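Local coordinates for uricase (Arthrobacter globiformis, PDB 2YZC), which catalyses the oxidation of uric acid to 5-hydroxyisourate, which is processed further to (S)-allantoin, at residues A[153-158]-A[209-214]; A[157-162]-A[177-182]; A[183-188]-A[248-253]; A[252-257]-A[264-269]. One frame throughout, in Å; residues are numbered along the deposited sequence.

Contact 1 (A[153-158]-A[209-214]); sequences LTVLKS and LLLKAF
Val155 on strand 153-157 faces Leu211 on helix 209-214 with their CA atoms 8.2 Å apart, and the two axes run nearly parallel, 22° between them at a closest approach of 10.2 Å. The contact is made by side chains. Val155 sits in the middle and sends its two methyls to different partners. CG2 lies over the face of the Phe214 ring, 3.5 Å from its centroid and 13° off the normal, a CH-pi contact. Val155 CG1 touches Leu211 CD1 at 3.8 Å. Leu211 CD1 also meets Leu153 CD2 tip to tip at 3.7 Å. The Phe214 ring is carried toward the strand with CG anti to the backbone N (chi1 172°). Lys157 passes the ring in the opposite direction, and its CG comes obliquely within 3.3 Å of Phe214 CE2. The lysine chain bends beyond CG, and its NZ is bonded to the carbonyls of Thr217 and Ala215 just past the helix segment. All the touching residues are buried. The helix thus packs on the antiparallel sheet of this T-fold (tunnelling fold) domain, where strand 182-192 pairs with this strand. Helix 222-236 flanks Phe214 through Thr225, and a strand of the second subunit extends the sheet beyond Val155, Leu156 and Lys157.

Contact 2 (A[157-162]-A[177-182]); sequences KSTGSE and TTDRIL. With 1AL (allantoate ion), chain I.
Ser161 OG is gripped by Arg180 and by a water. Arg180 NE donates to it at 3.1 Å, with the oxygen in the guanidinium plane, and water 3 lies 2.8 Å from the same Ser161 OG. That water also donates to Glu162 O and accepts from Arg180 NH2. Ser161 OG and water 3 thus hold the edge of the guanidinium and limit its rotation. The backbone adds a separate bond, Arg180 N to Ser161 O at 3.0 Å. Arg180 NH1 lies 3.2 Å from N4 of the allantoate, and Arg180 NH2 gives its O2 a weak hydrogen bond. The arginine chain runs extended from CG to NE, which carries the charge out to the pocket. Arg180 lines the allantoate pocket, consistent with a role in binding urate, and the two segments are the ends of the loop connecting strands 143-157 and 182-192. The strands themselves are joined here by the antiparallel hydrogen-bonded pair Lys157 and Leu182, with Lys157 N to Leu182 O at 2.9 Å. Farther along, Thr159 OG1 donates to Asp179 OD1 at 3.1 Å from above the carboxylate plane. Asp179 OD2 forms a salt bridge with Arg32 of the second subunit.

Contact 3 (A[183-188]-A[248-253]); sequences ATDVSA and PNKHHF. With 1AL (allantoate ion), chain I.
Ala183 faces Lys250 and Thr184 faces Pro248, with CA atoms 5.4 and 5.3 Å apart, and the touching parts run 147° apart. Lys250 N donates to Ala183 O at 3.0 Å. A side chain makes the next link: Thr184 OG1 gives a short bond of 2.6 Å to Pro248 O, in the carbonyl plane and on a lone pair. Lys250 crosses Asp185 at about a right angle. Lys250 NZ meets Asp185 OD1 at 2.6 Å, a salt bridge, on the syn side but tilted out of the carboxylate plane. Thr154 OG1 bonds the same oxygen. With CG anti to the backbone N (chi1 -162°), Asn249 brings ND2 to the allantoate, donating to its O6 at 2.8 Å. Asn249 O lies over one face of the His251 ring, whose NE2 makes a weak hydrogen bond to O7 of the allantoate. Strands 182-192 and 240-254 pair in the antiparallel sheet, and 240-254 carries both residues to the pocket, where Asn249 probably binds urate and His251 probably belongs to the charge relay. Thr67 and Asp68 of the third subunit complete the site.

Contact 4 (A[252-257]-A[264-269]); sequences HFLVDL and NPNEVF
Leu254 lies across one face of the Phe269 ring. Its CD1 is 4.0 Å from the ring centroid and 27° off the normal, a CH-pi contact. The ring edge is turned to the backbone, where His252 O lies 3.4 Å from Phe269 CD2. Leu254 points CG anti to its own N (chi1 -175°), which also lets Leu254 CD1 reach Asn266 CA at 3.4 Å. Leu254 and Asn264 slide past each other in opposite directions. The Asn264 amide is held flat by bonds at both ends. Asn264 ND2 donates to Val255 O at 2.7 Å and to Val268 O at 2.9 Å, both acceptors lying in the amide plane. OD1 accepts from Glu267 N and Val268 N. Val268 O takes a second donor, Val255 N at 3.0 Å, so it is shared between the backbone of Val255 and the Asn264 side chain. Leu257 CD1 packs obliquely on Asn264 CB at 4.1 Å. Outside the pair, Phe269 rests on Ile181, and Glu267 makes a salt bridge with Lys29 of the second subunit. Leu254 and Phe269 form an antiparallel non-hydrogen-bonded pair. The arrangement is a beta hairpin with a long connecting loop, strand 240-254 returning as strand 268-271, with an Asx motif at Asn264 pinning the loop.

The four contacts lie on the same side of the chain's centre and in the same half of the uricase sequence. Contact 1 and contact 2 both start from the end of strand 143-157 and share Lys157 and Ser158. Contact 3 lies about 10 Å from contact 1 between centres, and its segments alternate with those of contact 1 along the chain. Contact 4 follows contact 2 in the sequence and shares His252 and Phe253 with contact 3, their centres about 17 Å apart. Strands 143-157, 182-192, 240-254 and 268-271 are successive neighbours in one antiparallel sheet. Contacts 2 and 3 both reach the allantoate. Contacts 1, 2 and 4 lie along the interface with the second subunit, and contact 3 reaches it through His252, so pocket and interface share this sheet.

Contact 1 (A[153-158]-A[209-214])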
loop_
_atom_site.group_PDB
_atom_site.type_symbol
_atom_site.label_atom_id
_atom_site.label_comp_id
_atom_site.label_asym_id
_atom_site.label_seq_id
_atom_site.Cartn_x
_atom_site.Cartn_y
_atom_site.Cartn_z
ATOM N N LEU A 153 5.257 -10.868 -10.677
ATOM C CA LEU A 153 5.151 -12.310 -10.867
ATOM C C LEU A 153 6.030 -13.032 -9.847
ATOM O O LEU A 153 7.238 -13.180 -10.041
ATOM C CB LEU A 153 5.577 -12.686 -12.286
ATOM C CG LEU A 153 5.596 -14.177 -12.628
ATOM C CD1 LEU A 153 4.255 -14.819 -12.319
ATOM C CD2 LEU A 153 5.944 -14.337 -14.100
ATOM N N THR A 154 5.411 -13.482 -8.761
ATOM C CA THR A 154 6.126 -14.168 -7.691
ATOM C C THR A 154 6.323 -15.649 -7.970
ATOM O O THR A 154 5.369 -16.358 -8.306
ATOM C CB THR A 154 5.372 -13.996 -6.363
ATOM O OG1 THR A 154 5.198 -12.598 -6.111
ATOM C CG2 THR A 154 6.150 -14.627 -5.210
ATOM N N VAL A 155 7.564 -16.115 -7.830
ATOM C CA VAL A 155 7.879 -17.512 -8.075
ATOM C C VAL A 155 8.663 -18.113 -6.921
ATOM O O VAL A 155 9.289 -17.396 -6.138
ATOM C CB VAL A 155 8.682 -17.697 -9.387
ATOM C CG1 VAL A 155 7.801 -17.346 -10.586
ATOM C CG2 VAL A 155 9.928 -16.828 -9.368
ATOM N N LEU A 156 8.625 -19.435 -6.828
ATOM C CA LEU A 156 9.308 -20.130 -5.752
ATOM C C LEU A 156 9.671 -21.569 -6.097
ATOM O O LEU A 156 8.886 -22.293 -6.722
ATOM C CB LEU A 156 8.418 -20.113 -4.501
ATOM C CG LEU A 156 8.882 -20.807 -3.214
ATOM C CD1 LEU A 156 8.120 -20.210 -2.032
ATOM C CD2 LEU A 156 8.664 -22.323 -3.303
ATOM N N LYS A 157 10.875 -21.965 -5.690
ATOM C CA LYS A 157 11.359 -23.331 -5.876
ATOM C C LYS A 157 11.518 -23.854 -4.453
ATOM O O LYS A 157 12.174 -23.212 -3.628
ATOM C CB LYS A 157 12.723 -23.352 -6.572
ATOM C CG LYS A 157 12.735 -22.721 -7.945
ATOM C CD LYS A 157 13.408 -23.619 -8.974
ATOM C CE LYS A 157 14.820 -23.975 -8.586
ATOM N NZ LYS A 157 15.424 -24.946 -9.545
ATOM N N SER A 158 10.913 -25.004 -4.164
ATOM C CA SER A 158 10.985 -25.587 -2.827
ATOM C C SER A 158 12.284 -26.355 -2.605
ATOM O O SER A 158 12.625 -26.703 -1.476
ATOM C CB SER A 158 9.777 -26.497 -2.584
ATOM O OG SER A 158 9.568 -27.377 -3.673
ATOM N N LEU A 209 10.032 -18.208 -21.198
ATOM C CA LEU A 209 11.467 -18.484 -21.120
ATOM C C LEU A 209 12.023 -18.157 -19.734
ATOM O O LEU A 209 12.886 -18.869 -19.213
ATOM C CB LEU A 209 12.218 -17.681 -22.181
ATOM C CG LEU A 209 11.887 -18.035 -23.632
ATOM C CD1 LEU A 209 12.514 -17.020 -24.577
ATOM C CD2 LEU A 209 12.384 -19.441 -23.932
ATOM N N LEU A 210 11.531 -17.074 -19.143
ATOM C CA LEU A 210 11.978 -16.668 -17.813
ATOM C C LEU A 210 11.533 -17.697 -16.779
ATOM O O LEU A 210 12.315 -18.114 -15.927
ATOM C CB LEU A 210 11.404 -15.297 -17.447
ATOM C CG LEU A 210 11.887 -14.094 -18.262
ATOM C CD1 LEU A 210 11.101 -12.855 -17.864
ATOM C CD2 LEU A 210 13.376 -13.871 -18.020
ATOM N N LEU A 211 10.270 -18.100 -16.865
ATOM C CA LEU A 211 9.715 -19.077 -15.934
ATOM C C LEU A 211 10.444 -20.409 -16.063
ATOM O O LEU A 211 10.751 -21.059 -15.063
ATOM C CB LEU A 211 8.223 -19.266 -16.215
ATOM C CG LEU A 211 7.179 -18.717 -15.231
ATOM C CD1 LEU A 211 7.729 -17.566 -14.412
ATOM C CD2 LEU A 211 5.942 -18.302 -16.019
ATOM N N LYS A 212 10.723 -20.802 -17.304
ATOM C CA LYS A 212 11.409 -22.059 -17.585
ATOM C C LYS A 212 12.827 -22.082 -17.027
ATOM O O LYS A 212 13.234 -23.058 -16.396
ATOM C CB LYS A 212 11.450 -22.311 -19.094
ATOM C CG LYS A 212 12.213 -23.571 -19.497
ATOM C CD LYS A 212 12.263 -23.718 -21.014
ATOM C CE LYS A 212 13.094 -24.922 -21.437
ATOM N NZ LYS A 212 12.525 -26.201 -20.926
ATOM N N ALA A 213 13.580 -21.014 -17.268
ATOM C CA ALA A 213 14.952 -20.934 -16.779
ATOM C C ALA A 213 14.970 -20.896 -15.256
ATOM O O ALA A 213 15.819 -21.521 -14.622
ATOM C CB ALA A 213 15.644 -19.698 -17.342
ATOM N N PHE A 214 14.036 -20.159 -14.665
ATOM C CA PHE A 214 13.980 -20.081 -13.216
ATOM C C PHE A 214 13.721 -21.466 -12.617
ATOM O O PHE A 214 14.399 -21.888 -11.682
ATOM C CB PHE A 214 12.873 -19.126 -12.760
ATOM C CG PHE A 214 12.640 -19.152 -11.274
ATOM C CD1 PHE A 214 13.501 -18.479 -10.408
ATOM C CD2 PHE A 214 11.611 -19.917 -10.735
ATOM C CE1 PHE A 214 13.342 -18.574 -9.022
ATOM C CE2 PHE A 214 11.441 -20.021 -9.351
ATOM C CZ PHE A 214 12.309 -19.348 -8.493
#

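Contact 2 (A[157-162]-A[177-182])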
loop_
_atom_site.group_PDB
_atom_site.type_symbol
_atom_site.label_atom_id
_atom_site.label_comp_id
_atom_site.label_asym_id
_atom_site.label_seq_id
_atom_site.Cartn_x
_atom_site.Cartn_y
_atom_site.Cartn_z
ATOM N N LYS A 157 10.875 -21.965 -5.690
ATOM C CA LYS A 157 11.359 -23.331 -5.876
ATOM C C LYS A 157 11.518 -23.854 -4.453
ATOM O O LYS A 157 12.174 -23.212 -3.628
ATOM C CB LYS A 157 12.723 -23.352 -6.572
ATOM C CG LYS A 157 12.735 -22.721 -7.945
ATOM C CD LYS A 157 13.408 -23.619 -8.974
ATOM C CE LYS A 157 14.820 -23.975 -8.586
ATOM N NZ LYS A 157 15.424 -24.946 -9.545
ATOM N N SER A 158 10.913 -25.004 -4.164
ATOM C CA SER A 158 10.985 -25.587 -2.827
ATOM C C SER A 158 12.284 -26.355 -2.605
ATOM O O SER A 158 12.625 -26.703 -1.476
ATOM C CB SER A 158 9.777 -26.497 -2.584
ATOM O OG SER A 158 9.568 -27.377 -3.673
ATOM N N THR A 159 12.996 -26.628 -3.692
ATOM C CA THR A 159 14.284 -27.315 -3.631
ATOM C C THR A 159 14.989 -27.017 -4.950
ATOM O O THR A 159 14.448 -26.301 -5.789
ATOM C CB THR A 159 14.128 -28.851 -3.429
ATOM O OG1 THR A 159 15.402 -29.414 -3.086
ATOM C CG2 THR A 159 13.611 -29.526 -4.698
ATOM N N GLY A 160 16.189 -27.548 -5.143
ATOM C CA GLY A 160 16.896 -27.264 -6.381
ATOM C C GLY A 160 17.598 -25.919 -6.298
ATOM O O GLY A 160 17.785 -25.222 -7.305
ATOM N N SER A 161 17.977 -25.545 -5.084
ATOM C CA SER A 161 18.681 -24.291 -4.846
ATOM C C SER A 161 19.688 -24.498 -3.723
ATOM O O SER A 161 19.365 -25.075 -2.679
ATOM C CB SER A 161 17.694 -23.178 -4.467
ATOM O OG SER A 161 18.381 -21.994 -4.073
ATOM N N GLU A 162 20.913 -24.035 -3.956
ATOM C CA GLU A 162 21.999 -24.149 -2.988
ATOM C C GLU A 162 22.716 -22.809 -2.887
ATOM O O GLU A 162 22.534 -21.926 -3.727
ATOM C CB GLU A 162 23.039 -25.172 -3.458
ATOM C CG GLU A 162 22.522 -26.541 -3.815
ATOM C CD GLU A 162 23.635 -27.466 -4.290
ATOM O OE1 GLU A 162 24.733 -27.444 -3.688
ATOM O OE2 GLU A 162 23.413 -28.224 -5.258
ATOM N N THR A 177 24.770 -24.144 2.506
ATOM C CA THR A 177 23.631 -25.045 2.374
ATOM C C THR A 177 23.506 -25.608 0.965
ATOM O O THR A 177 23.849 -24.944 -0.012
ATOM C CB THR A 177 22.309 -24.338 2.745
ATOM O OG1 THR A 177 21.229 -25.276 2.656
ATOM C CG2 THR A 177 22.037 -23.179 1.803
ATOM N N THR A 178 23.023 -26.842 0.867
ATOM C CA THR A 178 22.837 -27.482 -0.429
ATOM C C THR A 178 21.356 -27.701 -0.719
ATOM O O THR A 178 21.003 -28.359 -1.699
ATOM C CB THR A 178 23.556 -28.842 -0.513
ATOM O OG1 THR A 178 23.031 -29.724 0.485
ATOM C CG2 THR A 178 25.059 -28.665 -0.308
ATOM N N ASP A 179 20.496 -27.151 0.134
ATOM C CA ASP A 179 19.050 -27.281 -0.050
ATOM C C ASP A 179 18.331 -26.130 0.649
ATOM O O ASP A 179 18.258 -26.081 1.880
ATOM C CB ASP A 179 18.544 -28.616 0.519
ATOM C CG ASP A 179 17.154 -28.993 0.001
ATOM O OD1 ASP A 179 16.414 -28.096 -0.467
ATOM O OD2 ASP A 179 16.796 -30.192 0.073
ATOM N N ARG A 180 17.806 -25.199 -0.137
ATOM C CA ARG A 180 17.082 -24.063 0.417
ATOM C C ARG A 180 15.976 -23.681 -0.551
ATOM O O ARG A 180 15.953 -24.139 -1.694
ATOM C CB ARG A 180 18.017 -22.859 0.612
ATOM C CG ARG A 180 18.517 -22.231 -0.701
ATOM C CD ARG A 180 19.335 -20.961 -0.484
ATOM N NE ARG A 180 19.716 -20.343 -1.757
ATOM C CZ ARG A 180 20.300 -19.154 -1.880
ATOM N NH1 ARG A 180 20.587 -18.434 -0.805
ATOM N NH2 ARG A 180 20.580 -18.674 -3.090
ATOM N N ILE A 181 15.048 -22.858 -0.080
ATOM C CA ILE A 181 13.972 -22.371 -0.932
ATOM C C ILE A 181 14.540 -21.157 -1.664
ATOM O O ILE A 181 15.399 -20.452 -1.135
ATOM C CB ILE A 181 12.739 -21.914 -0.096
ATOM C CG1 ILE A 181 11.929 -23.134 0.357
ATOM C CG2 ILE A 181 11.859 -20.966 -0.910
ATOM C CD1 ILE A 181 10.707 -22.775 1.190
ATOM N N LEU A 182 14.088 -20.939 -2.891
ATOM C CA LEU A 182 14.515 -19.776 -3.664
ATOM C C LEU A 182 13.212 -19.155 -4.142
ATOM O O LEU A 182 12.533 -19.721 -4.992
ATOM C CB LEU A 182 15.379 -20.188 -4.862
ATOM C CG LEU A 182 15.812 -19.029 -5.772
ATOM C CD1 LEU A 182 16.649 -18.039 -4.975
ATOM C CD2 LEU A 182 16.610 -19.561 -6.958
HETATM C C1 1AL I . 22.613 -15.419 -3.302
HETATM O O2 1AL I . 22.389 -16.085 -4.326
HETATM N N3 1AL I . 23.486 -14.375 -3.281
HETATM N N4 1AL I . 21.887 -15.828 -2.185
HETATM C C5 1AL I . 20.688 -13.552 -1.460
HETATM O O6 1AL I . 20.398 -13.328 -2.650
HETATM O O7 1AL I . 20.239 -12.943 -0.476
HETATM C C8 1AL I . 21.482 -14.861 -1.163
HETATM C C9 1AL I . 22.903 -14.234 0.731
HETATM O O10 1AL I . 22.789 -13.957 1.943
HETATM N N11 1AL I . 23.841 -13.645 -0.076
HETATM N N12 1AL I . 22.109 -15.142 0.122
HETATM O O HOH W 1 14.583 -26.398 0.499
HETATM O O HOH W 2 18.755 -28.346 -3.398
HETATM O O HOH W 3 20.508 -20.547 -5.176
#

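Contact 3 (A[183-188]-A[248-253])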
loop_
_atom_site.group_PDB
_atom_site.type_symbol
_atom_site.label_atom_id
_atom_site.label_comp_id
_atom_site.label_asym_id
_atom_site.label_seq_id
_atom_site.Cartn_x
_atom_site.Cartn_y
_atom_site.Cartn_z
ATOM N N ALA A 183 12.853 -18.019 -3.557
ATOM C CA ALA A 183 11.622 -17.317 -3.910
ATOM C C ALA A 183 11.957 -15.889 -4.317
ATOM O O ALA A 183 12.795 -15.238 -3.691
ATOM C CB ALA A 183 10.671 -17.304 -2.721
ATOM N N THR A 184 11.300 -15.396 -5.360
ATOM C CA THR A 184 11.568 -14.045 -5.820
ATOM C C THR A 184 10.362 -13.472 -6.547
ATOM O O THR A 184 9.386 -14.176 -6.800
ATOM C CB THR A 184 12.809 -14.029 -6.774
ATOM O OG1 THR A 184 13.166 -12.680 -7.089
ATOM C CG2 THR A 184 12.509 -14.765 -8.064
ATOM N N ASP A 185 10.426 -12.178 -6.840
ATOM C CA ASP A 185 9.374 -11.495 -7.591
ATOM C C ASP A 185 10.058 -11.176 -8.908
ATOM O O ASP A 185 11.033 -10.423 -8.936
ATOM C CB ASP A 185 8.958 -10.177 -6.933
ATOM C CG ASP A 185 8.256 -10.374 -5.615
ATOM O OD1 ASP A 185 7.439 -11.313 -5.510
ATOM O OD2 ASP A 185 8.507 -9.576 -4.685
ATOM N N VAL A 186 9.580 -11.757 -9.994
ATOM C CA VAL A 186 10.206 -11.497 -11.273
ATOM C C VAL A 186 9.849 -10.120 -11.811
ATOM O O VAL A 186 8.680 -9.815 -12.052
ATOM C CB VAL A 186 9.813 -12.548 -12.326
ATOM C CG1 VAL A 186 10.536 -12.255 -13.638
ATOM C CG2 VAL A 186 10.163 -13.944 -11.826
ATOM N N SER A 187 10.873 -9.287 -11.961
ATOM C CA SER A 187 10.740 -7.946 -12.514
ATOM C C SER A 187 11.777 -7.937 -13.619
ATOM O O SER A 187 12.977 -7.988 -13.345
ATOM C CB SER A 187 11.098 -6.868 -11.485
ATOM O OG SER A 187 10.030 -6.621 -10.591
ATOM N N ALA A 188 11.321 -7.914 -14.863
ATOM C CA ALA A 188 12.246 -7.920 -15.986
ATOM C C ALA A 188 11.802 -6.921 -17.034
ATOM O O ALA A 188 10.612 -6.702 -17.231
ATOM C CB ALA A 188 12.316 -9.312 -16.595
ATOM N N PRO A 248 14.460 -9.904 -6.044
ATOM C CA PRO A 248 14.715 -9.932 -4.606
ATOM C C PRO A 248 14.835 -11.387 -4.175
ATOM O O PRO A 248 14.241 -12.275 -4.794
ATOM C CB PRO A 248 13.465 -9.273 -4.021
ATOM C CG PRO A 248 12.394 -9.680 -4.986
ATOM C CD PRO A 248 13.079 -9.473 -6.328
ATOM N N ASN A 249 15.638 -11.648 -3.152
ATOM C CA ASN A 249 15.730 -13.003 -2.647
ATOM C C ASN A 249 14.859 -12.930 -1.399
ATOM O O ASN A 249 15.317 -12.503 -0.336
ATOM C CB ASN A 249 17.157 -13.383 -2.265
ATOM C CG ASN A 249 17.334 -14.889 -2.157
ATOM O OD1 ASN A 249 16.386 -15.605 -1.847
ATOM N ND2 ASN A 249 18.544 -15.374 -2.412
ATOM N N LYS A 250 13.593 -13.310 -1.548
ATOM C CA LYS A 250 12.633 -13.260 -0.451
ATOM C C LYS A 250 12.848 -14.467 0.440
ATOM O O LYS A 250 12.424 -15.577 0.135
ATOM C CB LYS A 250 11.213 -13.222 -1.017
ATOM C CG LYS A 250 11.061 -12.122 -2.066
ATOM C CD LYS A 250 9.624 -11.707 -2.286
ATOM C CE LYS A 250 8.806 -12.798 -2.915
ATOM N NZ LYS A 250 7.415 -12.318 -3.123
ATOM N N HIS A 251 13.522 -14.217 1.552
ATOM C CA HIS A 251 13.894 -15.261 2.492
ATOM C C HIS A 251 12.794 -16.036 3.185
ATOM O O HIS A 251 11.885 -15.471 3.785
ATOM C CB HIS A 251 14.836 -14.674 3.544
ATOM C CG HIS A 251 16.027 -13.976 2.963
ATOM N ND1 HIS A 251 16.396 -12.701 3.335
ATOM C CD2 HIS A 251 16.930 -14.373 2.035
ATOM C CE1 HIS A 251 17.476 -12.343 2.661
ATOM N NE2 HIS A 251 17.819 -13.339 1.865
ATOM N N HIS A 252 12.899 -17.354 3.076
ATOM C CA HIS A 252 11.990 -18.280 3.728
ATOM C C HIS A 252 12.937 -19.033 4.640
ATOM O O HIS A 252 13.639 -19.948 4.206
ATOM C CB HIS A 252 11.346 -19.227 2.712
ATOM C CG HIS A 252 10.214 -18.607 1.956
ATOM N ND1 HIS A 252 10.372 -17.485 1.172
ATOM C CD2 HIS A 252 8.898 -18.923 1.900
ATOM C CE1 HIS A 252 9.203 -17.134 0.667
ATOM N NE2 HIS A 252 8.291 -17.990 1.094
ATOM N N PHE A 253 12.987 -18.608 5.896
ATOM C CA PHE A 253 13.879 -19.221 6.871
ATOM C C PHE A 253 13.339 -20.534 7.403
ATOM O O PHE A 253 12.193 -20.612 7.834
ATOM C CB PHE A 253 14.113 -18.255 8.032
ATOM C CG PHE A 253 14.788 -16.980 7.628
ATOM C CD1 PHE A 253 16.142 -16.969 7.298
ATOM C CD2 PHE A 253 14.070 -15.790 7.562
ATOM C CE1 PHE A 253 16.775 -15.783 6.910
ATOM C CE2 PHE A 253 14.690 -14.600 7.177
ATOM C CZ PHE A 253 16.042 -14.597 6.851
HETATM C C1 1AL I . 22.613 -15.419 -3.302
HETATM O O2 1AL I . 22.389 -16.085 -4.326
HETATM N N3 1AL I . 23.486 -14.375 -3.281
HETATM N N4 1AL I . 21.887 -15.828 -2.185
HETATM C C5 1AL I . 20.688 -13.552 -1.460
HETATM O O6 1AL I . 20.398 -13.328 -2.650
HETATM O O7 1AL I . 20.239 -12.943 -0.476
HETATM C C8 1AL I . 21.482 -14.861 -1.163
HETATM C C9 1AL I . 22.903 -14.234 0.731
HETATM O O10 1AL I . 22.789 -13.957 1.943
HETATM N N11 1AL I . 23.841 -13.645 -0.076
HETATM N N12 1AL I . 22.109 -15.142 0.122
HETATM O O HOH W 4 14.245 -17.010 -1.327
#

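Contact 4 (A[252-257]-A[264-269])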
loop_
_atom_site.group_PDB
_atom_site.type_symbol
_atom_site.label_atom_id
_atom_site.label_comp_id
_atom_site.label_asym_id
_atom_site.label_seq_id
_atom_site.Cartn_x
_atom_site.Cartn_y
_atom_site.Cartn_z
ATOM N N HIS A 252 12.899 -17.354 3.076
ATOM C CA HIS A 252 11.990 -18.280 3.728
ATOM C C HIS A 252 12.937 -19.033 4.640
ATOM O O HIS A 252 13.639 -19.948 4.206
ATOM C CB HIS A 252 11.346 -19.227 2.712
ATOM C CG HIS A 252 10.214 -18.607 1.956
ATOM N ND1 HIS A 252 10.372 -17.485 1.172
ATOM C CD2 HIS A 252 8.898 -18.923 1.900
ATOM C CE1 HIS A 252 9.203 -17.134 0.667
ATOM N NE2 HIS A 252 8.291 -17.990 1.094
ATOM N N PHE A 253 12.987 -18.608 5.896
ATOM C CA PHE A 253 13.879 -19.221 6.871
ATOM C C PHE A 253 13.339 -20.534 7.403
ATOM O O PHE A 253 12.193 -20.612 7.834
ATOM C CB PHE A 253 14.113 -18.255 8.032
ATOM C CG PHE A 253 14.788 -16.980 7.628
ATOM C CD1 PHE A 253 16.142 -16.969 7.298
ATOM C CD2 PHE A 253 14.070 -15.790 7.562
ATOM C CE1 PHE A 253 16.775 -15.783 6.910
ATOM C CE2 PHE A 253 14.690 -14.600 7.177
ATOM C CZ PHE A 253 16.042 -14.597 6.851
ATOM N N LEU A 254 14.175 -21.567 7.363
ATOM C CA LEU A 254 13.797 -22.880 7.868
ATOM C C LEU A 254 13.741 -22.702 9.380
ATOM O O LEU A 254 14.755 -22.423 10.013
ATOM C CB LEU A 254 14.865 -23.912 7.492
ATOM C CG LEU A 254 14.619 -25.384 7.832
ATOM C CD1 LEU A 254 13.437 -25.914 7.038
ATOM C CD2 LEU A 254 15.879 -26.188 7.510
ATOM N N VAL A 255 12.556 -22.854 9.957
ATOM C CA VAL A 255 12.385 -22.666 11.388
ATOM C C VAL A 255 13.094 -23.729 12.223
ATOM O O VAL A 255 13.053 -24.915 11.903
ATOM C CB VAL A 255 10.878 -22.635 11.761
ATOM C CG1 VAL A 255 10.706 -22.405 13.258
ATOM C CG2 VAL A 255 10.182 -21.517 10.974
ATOM N N ASP A 256 13.755 -23.287 13.286
ATOM C CA ASP A 256 14.458 -24.200 14.177
ATOM C C ASP A 256 13.471 -24.697 15.218
ATOM O O ASP A 256 13.058 -23.950 16.106
ATOM C CB ASP A 256 15.631 -23.500 14.861
ATOM C CG ASP A 256 16.311 -24.387 15.893
ATOM O OD1 ASP A 256 16.294 -25.624 15.716
ATOM O OD2 ASP A 256 16.867 -23.849 16.870
ATOM N N LEU A 257 13.082 -25.962 15.084
ATOM C CA LEU A 257 12.130 -26.582 15.992
ATOM C C LEU A 257 12.810 -27.493 17.011
ATOM O O LEU A 257 12.142 -28.090 17.849
ATOM C CB LEU A 257 11.106 -27.396 15.191
ATOM C CG LEU A 257 10.371 -26.621 14.092
ATOM C CD1 LEU A 257 9.461 -27.561 13.304
ATOM C CD2 LEU A 257 9.575 -25.499 14.720
ATOM N N ASN A 264 13.154 -30.613 11.384
ATOM C CA ASN A 264 12.428 -29.833 10.388
ATOM C C ASN A 264 13.134 -30.118 9.079
ATOM O O ASN A 264 14.004 -29.361 8.659
ATOM C CB ASN A 264 12.494 -28.335 10.707
ATOM C CG ASN A 264 11.674 -27.490 9.732
ATOM O OD1 ASN A 264 11.086 -28.010 8.787
ATOM N ND2 ASN A 264 11.639 -26.185 9.963
ATOM N N PRO A 265 12.765 -31.225 8.420
ATOM C CA PRO A 265 13.365 -31.635 7.150
ATOM C C PRO A 265 12.945 -30.776 5.965
ATOM O O PRO A 265 12.307 -31.265 5.033
ATOM C CB PRO A 265 12.903 -33.077 7.012
ATOM C CG PRO A 265 11.519 -33.010 7.561
ATOM C CD PRO A 265 11.685 -32.154 8.808
ATOM N N ASN A 266 13.305 -29.498 6.011
ATOM C CA ASN A 266 12.990 -28.567 4.931
ATOM C C ASN A 266 11.483 -28.467 4.674
ATOM O O ASN A 266 11.048 -28.392 3.522
ATOM C CB ASN A 266 13.706 -29.015 3.652
ATOM C CG ASN A 266 15.198 -29.237 3.866
ATOM O OD1 ASN A 266 15.935 -28.304 4.172
ATOM N ND2 ASN A 266 15.643 -30.483 3.717
ATOM N N GLU A 267 10.694 -28.448 5.746
ATOM C CA GLU A 267 9.241 -28.371 5.622
ATOM C C GLU A 267 8.540 -27.124 6.162
ATOM O O GLU A 267 7.594 -26.638 5.542
ATOM C CB GLU A 267 8.605 -29.605 6.270
ATOM C CG GLU A 267 8.663 -30.848 5.405
ATOM C CD GLU A 267 8.139 -32.081 6.119
ATOM O OE1 GLU A 267 7.178 -31.953 6.907
ATOM O OE2 GLU A 267 8.683 -33.181 5.880
ATOM N N VAL A 268 8.988 -26.613 7.307
ATOM C CA VAL A 268 8.360 -25.450 7.938
ATOM C C VAL A 268 9.196 -24.185 7.826
ATOM O O VAL A 268 10.305 -24.123 8.362
ATOM C CB VAL A 268 8.096 -25.720 9.437
ATOM C CG1 VAL A 268 7.430 -24.516 10.075
ATOM C CG2 VAL A 268 7.237 -26.965 9.597
ATOM N N PHE A 269 8.655 -23.167 7.155
ATOM C CA PHE A 269 9.392 -21.920 6.964
ATOM C C PHE A 269 8.687 -20.642 7.413
ATOM O O PHE A 269 7.457 -20.558 7.445
ATOM C CB PHE A 269 9.761 -21.737 5.481
ATOM C CG PHE A 269 10.486 -22.906 4.877
ATOM C CD1 PHE A 269 9.798 -24.067 4.526
ATOM C CD2 PHE A 269 11.858 -22.845 4.651
ATOM C CE1 PHE A 269 10.472 -25.154 3.955
ATOM C CE2 PHE A 269 12.541 -23.919 4.085
ATOM C CZ PHE A 269 11.846 -25.078 3.734
#